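Local coordinates for protein topoisomerase IV subunit A (Escherichia coli, PDB 1ZVT) that forms the C-terminal DNA-binding domain of topoisomerase IV, a type II enzyme that decatenates and relaxes DNA, and probably helps select its DNA substrates, at residues V4-S9 with V14-G19; L99-A104 with A191-L196; M146-A149 with R155-M158. All blocks are in the same frame, centred on the assembly; numbering follows the deposited sequence.

Interaction 1. Residues V4-S9 with V14-G19; sequences VTIVLS and VRSAKG
I6 lays its CD1 methyl over the S16 hydroxyl, CD1 to OG 3.3 Å, on the face where these two residues form a non-hydrogen-bonded antiparallel pair. V4 comes at the same oxygen with its CB, so OG sits among aliphatic carbons of the neighbouring strand. Farther along this face L8 and V14 meet by methyls, CD1 to CG1 3.7 Å, with L74 touching both. The opposite face carries T5, V7, R15 and A17. T5 and A17 bond N to O in both directions, as do V7 and R15. With T5 OG1 turned anti to the carbonyl carbon (chi1 -62°), the hydroxyl donates to a lone pair of G19 O at 2.8 Å, just where the second strand ends. A valine at T5 would probably leave G19 O without this donor and free the chain after K18 to shift. R15 NE donates to a water 2.9 Å away, which in turn donates to V7 O, while R15 NH1 and NH2 bond to the carbonyls of A67 and N28 and Y29 gives a cation-pi contact. This is a two-stranded antiparallel beta hairpin, the middle of a four-stranded blade of the beta-pinwheel fold.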
ATOM      1  N   VAL A   4     -19.026  -1.766 -10.380  1.00 23.06           N
ATOM      2  CA  VAL A   4     -19.109  -0.650  -9.447  1.00 20.78           C
ATOM      3  C   VAL A   4     -17.736  -0.002  -9.299  1.00 20.28           C
ATOM      4  O   VAL A   4     -16.700  -0.659  -9.531  1.00 19.73           O
ATOM      5  CB  VAL A   4     -19.595  -1.076  -8.026  1.00 20.79           C
ATOM      6  CG1 VAL A   4     -21.040  -1.602  -8.096  1.00 22.94           C
ATOM      7  CG2 VAL A   4     -18.681  -2.119  -7.409  1.00 20.11           C
ATOM      8  N   THR A   5     -17.756   1.259  -8.873  1.00 18.59           N
ATOM      9  CA  THR A   5     -16.541   1.977  -8.447  1.00 18.63           C
ATOM     10  C   THR A   5     -16.765   2.424  -7.025  1.00 17.99           C
ATOM     11  O   THR A   5     -17.778   3.059  -6.732  1.00 19.18           O
ATOM     12  CB  THR A   5     -16.277   3.205  -9.328  1.00 18.67           C
ATOM     13  OG1 THR A   5     -16.073   2.757 -10.668  1.00 19.44           O
ATOM     14  CG2 THR A   5     -15.035   3.963  -8.859  1.00 19.52           C
ATOM     15  N   ILE A   6     -15.832   2.089  -6.147  1.00 17.08           N
ATOM     16  CA  ILE A   6     -15.926   2.559  -4.765  1.00 16.49           C
ATOM     17  C   ILE A   6     -15.027   3.789  -4.632  1.00 16.00           C
ATOM     18  O   ILE A   6     -13.876   3.769  -5.066  1.00 16.98           O
ATOM     19  CB  ILE A   6     -15.468   1.487  -3.745  1.00 17.07           C
ATOM     20  CG1 ILE A   6     -16.070   0.100  -4.057  1.00 17.38           C
ATOM     21  CG2 ILE A   6     -15.760   1.985  -2.327  1.00 18.55           C
ATOM     22  CD1 ILE A   6     -17.608   0.071  -4.153  1.00 17.60           C
ATOM     23  N   VAL A   7     -15.576   4.856  -4.060  1.00 15.92           N
ATOM     24  CA  VAL A   7     -14.877   6.142  -3.958  1.00 16.36           C
ATOM     25  C   VAL A   7     -14.696   6.508  -2.497  1.00 16.14           C
ATOM     26  O   VAL A   7     -15.661   6.510  -1.725  1.00 16.80           O
ATOM     27  CB  VAL A   7     -15.680   7.258  -4.669  1.00 16.45           C
ATOM     28  CG1 VAL A   7     -14.941   8.641  -4.575  1.00 18.29           C
ATOM     29  CG2 VAL A   7     -15.962   6.855  -6.139  1.00 19.13           C
ATOM     30  N   LEU A   8     -13.446   6.790  -2.137  1.00 16.22           N
ATOM     31  CA  LEU A   8     -13.037   7.155  -0.774  1.00 17.18           C
ATOM     32  C   LEU A   8     -12.645   8.610  -0.748  1.00 18.10           C
ATOM     33  O   LEU A   8     -11.907   9.087  -1.627  1.00 17.15           O
ATOM     34  CB  LEU A   8     -11.824   6.308  -0.379  1.00 16.28           C
ATOM     35  CG  LEU A   8     -11.163   6.609   0.967  1.00 17.72           C
ATOM     36  CD1 LEU A   8     -12.137   6.306   2.137  1.00 18.30           C
ATOM     37  CD2 LEU A   8      -9.839   5.815   1.105  1.00 18.17           C
ATOM     38  N   SER A   9     -13.135   9.326   0.253  1.00 18.29           N
ATOM     39  CA  SER A   9     -12.808  10.735   0.379  1.00 19.54           C
ATOM     40  C   SER A   9     -11.730  10.972   1.443  1.00 20.36           C
ATOM     41  O   SER A   9     -11.416  10.078   2.246  1.00 19.51           O
ATOM     42  CB  SER A   9     -14.058  11.544   0.710  1.00 20.19           C
ATOM     43  OG  SER A   9     -14.413  11.364   2.075  1.00 19.65           O
ATOM     44  N   VAL A  14     -17.350   7.125   2.152  1.00 18.57           N
ATOM     45  CA  VAL A  14     -17.332   6.232   0.988  1.00 18.69           C
ATOM     46  C   VAL A  14     -18.671   6.167   0.293  1.00 19.15           C
ATOM     47  O   VAL A  14     -19.707   6.430   0.898  1.00 19.33           O
ATOM     48  CB  VAL A  14     -16.922   4.785   1.366  1.00 18.75           C
ATOM     49  CG1 VAL A  14     -15.449   4.731   1.684  1.00 20.66           C
ATOM     50  CG2 VAL A  14     -17.749   4.249   2.572  1.00 18.46           C
ATOM     51  N   ARG A  15     -18.645   5.775  -0.982  1.00 19.94           N
ATOM     52  CA  ARG A  15     -19.855   5.456  -1.710  1.00 20.37           C
ATOM     53  C   ARG A  15     -19.507   4.463  -2.817  1.00 21.49           C
ATOM     54  O   ARG A  15     -18.332   4.281  -3.141  1.00 20.86           O
ATOM     55  CB  ARG A  15     -20.489   6.709  -2.288  1.00 20.72           C
ATOM     56  CG  ARG A  15     -19.781   7.248  -3.517  1.00 22.37           C
ATOM     57  CD  ARG A  15     -20.180   8.680  -3.745  1.00 26.13           C
ATOM     58  NE  ARG A  15     -19.349   9.642  -3.018  1.00 25.82           N
ATOM     59  CZ  ARG A  15     -19.544  10.958  -3.032  1.00 27.51           C
ATOM     60  NH1 ARG A  15     -20.555  11.483  -3.722  1.00 28.86           N
ATOM     61  NH2 ARG A  15     -18.742  11.753  -2.365  1.00 27.99           N
ATOM     62  N   SER A  16     -20.533   3.825  -3.376  1.00 22.60           N
ATOM     63  CA  SER A  16     -20.363   2.831  -4.442  1.00 24.06           C
ATOM     64  C   SER A  16     -21.137   3.329  -5.649  1.00 25.24           C
ATOM     65  O   SER A  16     -22.369   3.369  -5.616  1.00 27.05           O
ATOM     66  CB  SER A  16     -20.899   1.459  -3.994  1.00 25.06           C
ATOM     67  OG  SER A  16     -20.784   0.480  -5.021  1.00 25.92           O
ATOM     68  N   ALA A  17     -20.426   3.718  -6.697  1.00 24.29           N
ATOM     69  CA  ALA A  17     -21.059   4.254  -7.906  1.00 24.35           C
ATOM     70  C   ALA A  17     -21.246   3.133  -8.910  1.00 24.37           C
ATOM     71  O   ALA A  17     -20.408   2.250  -9.014  1.00 24.38           O
ATOM     72  CB  ALA A  17     -20.206   5.350  -8.498  1.00 24.35           C
ATOM     73  N   LYS A  18     -22.358   3.157  -9.638  1.00 24.91           N
ATOM     74  CA  LYS A  18     -22.596   2.168 -10.685  1.00 25.60           C
ATOM     75  C   LYS A  18     -21.643   2.433 -11.843  1.00 25.46           C
ATOM     76  O   LYS A  18     -21.472   3.575 -12.244  1.00 25.67           O
ATOM     77  CB  LYS A  18     -24.039   2.280 -11.191  1.00 26.20           C
ATOM     78  CG  LYS A  18     -25.083   1.955 -10.144  1.00 30.05           C
ATOM     79  CD  LYS A  18     -26.478   1.970 -10.757  1.00 34.98           C
ATOM     80  CE  LYS A  18     -27.536   1.636  -9.709  1.00 36.90           C
ATOM     81  NZ  LYS A  18     -28.792   1.140 -10.328  1.00 39.95           N
ATOM     82  N   GLY A  19     -21.024   1.379 -12.369  1.00 25.52           N
ATOM     83  CA  GLY A  19     -20.149   1.492 -13.530  1.00 26.18           C
ATOM     84  C   GLY A  19     -18.686   1.713 -13.208  1.00 26.71           C
ATOM     85  O   GLY A  19     -18.330   1.972 -12.053  1.00 27.82           O
TER
HETATM   86  O   HOH W   1     -17.074   9.078  -1.369  1.00 23.35           O

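Interaction 2. Residues L99-A104 with A191-L196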
ATOM      1  N   LEU A  99       1.702  -7.468  -1.674  1.00 17.05           N
ATOM      2  CA  LEU A  99       2.820  -7.307  -0.744  1.00 16.97           C
ATOM      3  C   LEU A  99       2.385  -6.393   0.400  1.00 17.34           C
ATOM      4  O   LEU A  99       2.045  -5.228   0.161  1.00 16.96           O
ATOM      5  CB  LEU A  99       4.029  -6.705  -1.480  1.00 16.71           C
ATOM      6  CG  LEU A  99       5.231  -6.216  -0.671  1.00 18.40           C
ATOM      7  CD1 LEU A  99       5.841  -7.387   0.107  1.00 18.66           C
ATOM      8  CD2 LEU A  99       6.278  -5.586  -1.594  1.00 18.34           C
ATOM      9  N   MET A 100       2.461  -6.906   1.630  1.00 16.41           N
ATOM     10  CA  MET A 100       2.152  -6.139   2.844  1.00 17.71           C
ATOM     11  C   MET A 100       3.443  -5.887   3.594  1.00 17.49           C
ATOM     12  O   MET A 100       4.294  -6.776   3.673  1.00 17.37           O
ATOM     13  CB  MET A 100       1.213  -6.931   3.765  1.00 19.05           C
ATOM     14  CG  MET A 100      -0.175  -7.200   3.199  1.00 19.98           C
ATOM     15  SD  MET A 100      -1.102  -5.696   2.762  1.00 25.31           S
ATOM     16  CE  MET A 100      -0.987  -4.699   4.216  1.00 26.24           C
ATOM     17  N   ALA A 101       3.606  -4.683   4.146  1.00 16.75           N
ATOM     18  CA  ALA A 101       4.856  -4.355   4.824  1.00 15.65           C
ATOM     19  C   ALA A 101       4.694  -3.195   5.778  1.00 16.38           C
ATOM     20  O   ALA A 101       3.736  -2.396   5.674  1.00 16.36           O
ATOM     21  CB  ALA A 101       5.958  -4.046   3.792  1.00 16.54           C
ATOM     22  N   SER A 102       5.632  -3.106   6.717  1.00 16.30           N
ATOM     23  CA  SER A 102       5.720  -1.942   7.600  1.00 15.96           C
ATOM     24  C   SER A 102       7.008  -1.165   7.324  1.00 16.52           C
ATOM     25  O   SER A 102       7.987  -1.692   6.757  1.00 15.82           O
ATOM     26  CB  SER A 102       5.702  -2.391   9.064  1.00 17.12           C
ATOM     27  OG  SER A 102       6.922  -3.049   9.376  1.00 18.70           O
ATOM     28  N   ASP A 103       7.051   0.083   7.772  1.00 16.80           N
ATOM     29  CA  ASP A 103       8.245   0.889   7.524  1.00 17.18           C
ATOM     30  C   ASP A 103       9.403   0.522   8.459  1.00 16.50           C
ATOM     31  O   ASP A 103      10.481   1.080   8.349  1.00 16.97           O
ATOM     32  CB  ASP A 103       7.943   2.402   7.569  1.00 17.66           C
ATOM     33  CG  ASP A 103       7.610   2.908   8.942  1.00 21.27           C
ATOM     34  OD1 ASP A 103       7.508   2.126   9.915  1.00 18.47           O
ATOM     35  OD2 ASP A 103       7.404   4.139   9.045  1.00 24.37           O
ATOM     36  N   ALA A 104       9.193  -0.460   9.328  1.00 16.65           N
ATOM     37  CA  ALA A 104      10.325  -1.052  10.052  1.00 16.45           C
ATOM     38  C   ALA A 104      11.126  -2.016   9.155  1.00 17.44           C
ATOM     39  O   ALA A 104      12.180  -2.508   9.564  1.00 18.35           O
ATOM     40  CB  ALA A 104       9.794  -1.786  11.312  1.00 16.66           C
ATOM     41  N   ALA A 191      11.309   3.822   3.293  1.00 19.50           N
ATOM     42  CA  ALA A 191      10.701   5.018   2.678  1.00 18.74           C
ATOM     43  C   ALA A 191       9.845   4.715   1.473  1.00 18.94           C
ATOM     44  O   ALA A 191       8.791   5.347   1.297  1.00 19.53           O
ATOM     45  CB  ALA A 191      11.786   5.993   2.248  1.00 19.06           C
ATOM     46  N   GLN A 192      10.318   3.812   0.619  1.00 17.74           N
ATOM     47  CA  GLN A 192       9.577   3.446  -0.587  1.00 18.99           C
ATOM     48  C   GLN A 192       9.690   1.949  -0.775  1.00 18.05           C
ATOM     49  O   GLN A 192      10.738   1.373  -0.471  1.00 17.11           O
ATOM     50  CB  GLN A 192      10.197   4.088  -1.826  1.00 20.81           C
ATOM     51  CG  GLN A 192      10.339   5.620  -1.768  1.00 23.61           C
ATOM     52  CD  GLN A 192       9.131   6.381  -2.241  1.00 30.57           C
ATOM     53  OE1 GLN A 192       9.005   7.571  -1.951  1.00 36.50           O
ATOM     54  NE2 GLN A 192       8.266   5.735  -3.003  1.00 32.73           N
ATOM     55  N   LEU A 193       8.640   1.331  -1.295  1.00 17.35           N
ATOM     56  CA  LEU A 193       8.674  -0.102  -1.553  1.00 16.87           C
ATOM     57  C   LEU A 193       7.867  -0.399  -2.792  1.00 17.72           C
ATOM     58  O   LEU A 193       6.640  -0.126  -2.824  1.00 17.11           O
ATOM     59  CB  LEU A 193       8.036  -0.854  -0.364  1.00 16.47           C
ATOM     60  CG  LEU A 193       8.005  -2.392  -0.380  1.00 16.42           C
ATOM     61  CD1 LEU A 193       9.431  -2.971  -0.434  1.00 16.97           C
ATOM     62  CD2 LEU A 193       7.290  -2.939   0.856  1.00 16.87           C
ATOM     63  N   TYR A 194       8.522  -0.984  -3.784  1.00 17.51           N
ATOM     64  CA  TYR A 194       7.862  -1.257  -5.083  1.00 18.41           C
ATOM     65  C   TYR A 194       7.968  -2.711  -5.480  1.00 18.94           C
ATOM     66  O   TYR A 194       8.853  -3.417  -5.009  1.00 18.85           O
ATOM     67  CB  TYR A 194       8.564  -0.455  -6.181  1.00 20.04           C
ATOM     68  CG  TYR A 194       8.857   0.981  -5.873  1.00 21.68           C
ATOM     69  CD1 TYR A 194      10.177   1.414  -5.732  1.00 24.06           C
ATOM     70  CD2 TYR A 194       7.834   1.916  -5.758  1.00 27.11           C
ATOM     71  CE1 TYR A 194      10.463   2.752  -5.485  1.00 27.14           C
ATOM     72  CE2 TYR A 194       8.116   3.260  -5.494  1.00 27.09           C
ATOM     73  CZ  TYR A 194       9.434   3.650  -5.362  1.00 25.86           C
ATOM     74  OH  TYR A 194       9.765   4.956  -5.107  1.00 27.98           O
ATOM     75  N   VAL A 195       7.100  -3.138  -6.404  1.00 19.80           N
ATOM     76  CA  VAL A 195       7.266  -4.421  -7.056  1.00 22.02           C
ATOM     77  C   VAL A 195       7.254  -4.085  -8.534  1.00 23.35           C
ATOM     78  O   VAL A 195       6.300  -3.444  -9.034  1.00 23.90           O
ATOM     79  CB  VAL A 195       6.193  -5.455  -6.654  1.00 21.93           C
ATOM     80  CG1 VAL A 195       6.359  -6.712  -7.474  1.00 23.32           C
ATOM     81  CG2 VAL A 195       6.297  -5.781  -5.142  1.00 23.04           C
ATOM     82  N   LEU A 196       8.362  -4.409  -9.191  1.00 23.96           N
ATOM     83  CA  LEU A 196       8.620  -3.955 -10.550  1.00 27.28           C
ATOM     84  C   LEU A 196       8.934  -5.155 -11.419  1.00 28.87           C
ATOM     85  O   LEU A 196       9.590  -6.096 -10.981  1.00 30.27           O
ATOM     86  CB  LEU A 196       9.872  -3.070 -10.625  1.00 27.64           C
ATOM     87  CG  LEU A 196      10.372  -2.079  -9.583  1.00 28.98           C
ATOM     88  CD1 LEU A 196      11.893  -1.959  -9.675  1.00 30.60           C
ATOM     89  CD2 LEU A 196       9.724  -0.749  -9.836  1.00 30.81           C
TER
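L193 reaches across to L99 and A101, and it is the first residue of 191-196 to make the contact. Just before it, A191 and Q192 both face I150 in a classic beta bulge, an irregularity on the edge of the sheet ahead of the contacting residues. L193 carries CG anti to its backbone N (chi1 -178°), which extends the side chain toward strand 99-101. Its CD2 methyl ends between two partners: A101 CB at 3.4 Å, a tight spot closer than ordinary van der Waals contact, and L99 CD2 at 3.7 Å. The two leucines approach tip to tip, both with an extended first torsion. Y194 comes next and turns from the interface, its ring packing against V241 and I243 of strand 240-244. V195 points back to the contact, and its CG2 lies 3.6 Å from L99 CD2. That one methyl of L99 therefore touches both L193 and V195, two residues apart on the same face of their strand. L147 joins from strand 146-151, touching both L99 and L193, and L164 adds to the cover over L99.

The strand axes run antiparallel at 166° but stay 9.3 Å apart, so this is side-chain packing between two blades rather than pairing within one sheet. The chemistry is aliphatic throughout: four side chains meet through methyl groups, and no polar bond joins the two segments. Cohesion here thus rests on burial of the methyls and on dispersion, chiefly of L99 CD2 with L193 CD2 and V195 CG2, without the directional hold that hydrogen bonds would give.

Interaction 3. Residues M146-A149 with R155-M158; sequences MLLA and RMLM
M146 and M158 cross at about a right angle, each bent, at the end of the contact nearest the start of strand 146-151. The M146 chain folds at both chi2 and chi3, and this curl brings its CE methyl back over M158, 3.5 Å from M158 CG. Underneath the curl, M146 CB lies 3.9 Å from M158 SD. The M158 side chain is straighter: CG stands anti to the backbone N (chi1 -172°), the next torsion is also extended, and only the last one turns, leaving its CE 4.0 Å from M146 CE. The thioethers therefore meet along several carbons and one sulfur instead of at a single point.

L148 sits on the same face as M158, paired with it in a non-hydrogen-bonded position. Its CD1 methyl leans over the partner strand, meeting M158 CB at 3.9 Å and the CE methyl of M156 at 3.8 Å. L148 and M156 approach at a slant, and CD1 thus touches both M156 and M158, two residues apart on that strand. L218 of helix 215-219 touches both M156 and M158, closing over this side. On the other face lie A149 and L157, the hydrogen-bonded pair: A149 N donates to L157 O at 2.9 Å in a nearly straight bond (175°), and L157 N returns one to A149 O.

The work is divided between backbone and side chains. Paired amides fix the register of the hairpin, while flexible, apolar methionine chains mould themselves to L148 and to each other. Being uncharged and without a donor, these groups hold by shape and dispersion, while the direction of the contact comes from the two backbone bonds.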
ATOM      1  N   MET A 146      10.383  -7.994  -9.365  1.00 21.84           N
ATOM      2  CA  MET A 146      11.416  -7.668  -8.376  1.00 21.98           C
ATOM      3  C   MET A 146      10.832  -6.744  -7.316  1.00 20.66           C
ATOM      4  O   MET A 146      10.061  -5.845  -7.624  1.00 22.49           O
ATOM      5  CB  MET A 146      12.590  -6.932  -9.021  1.00 22.42           C
ATOM      6  CG  MET A 146      13.288  -7.705 -10.123  1.00 25.76           C
ATOM      7  SD  MET A 146      13.986  -9.224  -9.466  1.00 32.10           S
ATOM      8  CE  MET A 146      15.239  -8.639  -8.396  1.00 29.71           C
ATOM      9  N   LEU A 147      11.193  -6.982  -6.070  1.00 19.10           N
ATOM     10  CA  LEU A 147      10.879  -6.071  -4.967  1.00 18.01           C
ATOM     11  C   LEU A 147      12.031  -5.078  -4.873  1.00 17.66           C
ATOM     12  O   LEU A 147      13.192  -5.469  -4.952  1.00 17.55           O
ATOM     13  CB  LEU A 147      10.760  -6.878  -3.656  1.00 18.46           C
ATOM     14  CG  LEU A 147      10.458  -6.136  -2.346  1.00 18.42           C
ATOM     15  CD1 LEU A 147       9.776  -7.077  -1.363  1.00 17.95           C
ATOM     16  CD2 LEU A 147      11.728  -5.525  -1.736  1.00 19.86           C
ATOM     17  N   LEU A 148      11.707  -3.797  -4.735  1.00 17.03           N
ATOM     18  CA  LEU A 148      12.731  -2.769  -4.616  1.00 17.22           C
ATOM     19  C   LEU A 148      12.399  -1.951  -3.387  1.00 16.59           C
ATOM     20  O   LEU A 148      11.271  -1.442  -3.245  1.00 16.50           O
ATOM     21  CB  LEU A 148      12.784  -1.881  -5.869  1.00 17.76           C
ATOM     22  CG  LEU A 148      13.777  -0.723  -5.789  1.00 19.51           C
ATOM     23  CD1 LEU A 148      15.232  -1.188  -5.680  1.00 21.97           C
ATOM     24  CD2 LEU A 148      13.623   0.213  -6.974  1.00 21.08           C
ATOM     25  N   ALA A 149      13.348  -1.910  -2.455  1.00 15.41           N
ATOM     26  CA  ALA A 149      13.154  -1.177  -1.213  1.00 15.24           C
ATOM     27  C   ALA A 149      14.151  -0.051  -1.155  1.00 15.56           C
ATOM     28  O   ALA A 149      15.316  -0.225  -1.522  1.00 15.84           O
ATOM     29  CB  ALA A 149      13.411  -2.122   0.007  1.00 16.16           C
ATOM     30  N   ARG A 155      19.402   3.875   1.416  1.00 18.24           N
ATOM     31  CA  ARG A 155      19.914   2.588   0.944  1.00 17.83           C
ATOM     32  C   ARG A 155      18.887   1.903   0.066  1.00 17.94           C
ATOM     33  O   ARG A 155      17.692   2.009   0.313  1.00 17.92           O
ATOM     34  CB  ARG A 155      20.304   1.666   2.103  1.00 17.20           C
ATOM     35  CG  ARG A 155      21.492   2.209   2.898  1.00 18.01           C
ATOM     36  CD  ARG A 155      21.974   1.266   3.969  1.00 19.50           C
ATOM     37  NE  ARG A 155      23.234   1.823   4.455  1.00 23.47           N
ATOM     38  CZ  ARG A 155      23.314   2.781   5.370  1.00 26.56           C
ATOM     39  NH1 ARG A 155      22.214   3.260   5.947  1.00 27.92           N
ATOM     40  NH2 ARG A 155      24.500   3.273   5.700  1.00 28.83           N
ATOM     41  N   MET A 156      19.368   1.199  -0.958  1.00 19.39           N
ATOM     42  CA  MET A 156      18.503   0.497  -1.914  1.00 20.65           C
ATOM     43  C   MET A 156      18.835  -0.993  -1.949  1.00 19.16           C
ATOM     44  O   MET A 156      20.007  -1.396  -1.933  1.00 18.42           O
ATOM     45  CB  MET A 156      18.647   1.085  -3.328  1.00 21.05           C
ATOM     46  CG  MET A 156      18.248   2.536  -3.430  1.00 24.50           C
ATOM     47  SD  MET A 156      18.367   3.124  -5.138  1.00 30.97           S
ATOM     48  CE  MET A 156      17.550   1.858  -6.024  1.00 22.10           C
ATOM     49  N   LEU A 157      17.797  -1.815  -1.980  1.00 17.88           N
ATOM     50  CA  LEU A 157      17.984  -3.265  -2.118  1.00 18.25           C
ATOM     51  C   LEU A 157      16.937  -3.805  -3.058  1.00 18.32           C
ATOM     52  O   LEU A 157      15.772  -3.448  -2.930  1.00 18.30           O
ATOM     53  CB  LEU A 157      17.818  -3.962  -0.758  1.00 18.48           C
ATOM     54  CG  LEU A 157      18.027  -5.490  -0.729  1.00 16.95           C
ATOM     55  CD1 LEU A 157      19.467  -5.872  -1.012  1.00 19.42           C
ATOM     56  CD2 LEU A 157      17.610  -6.084   0.607  1.00 19.61           C
ATOM     57  N   MET A 158      17.344  -4.672  -3.980  1.00 19.17           N
ATOM     58  CA  MET A 158      16.389  -5.301  -4.911  1.00 19.00           C
ATOM     59  C   MET A 158      16.572  -6.822  -4.868  1.00 18.56           C
ATOM     60  O   MET A 158      17.702  -7.309  -4.889  1.00 19.19           O
ATOM     61  CB  MET A 158      16.590  -4.816  -6.354  1.00 19.13           C
ATOM     62  CG  MET A 158      15.498  -5.303  -7.299  1.00 20.46           C
ATOM     63  SD  MET A 158      15.585  -4.450  -8.886  1.00 24.64           S
ATOM     64  CE  MET A 158      16.937  -5.261  -9.701  1.00 24.97           C
TER

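Along the chain interaction 1 closes before the others open, and interaction 3 is nested inside the loop closed by interaction 2. Interaction 1 lies in the first four-stranded blade, its centre about 26 Å from that of interaction 2 and about 34 Å from that of interaction 3, on the opposite side of the chain's centre from the latter. Interactions 2 and 3 are only about 9 Å apart between centres and share a sheet, since strands 190-196 and 146-151 are neighbours in it. Thus interactions 1 and 3 each tie a hairpin inside a blade, whereas interaction 2 joins one blade to the next, and the pinwheel is built from both kinds of contact.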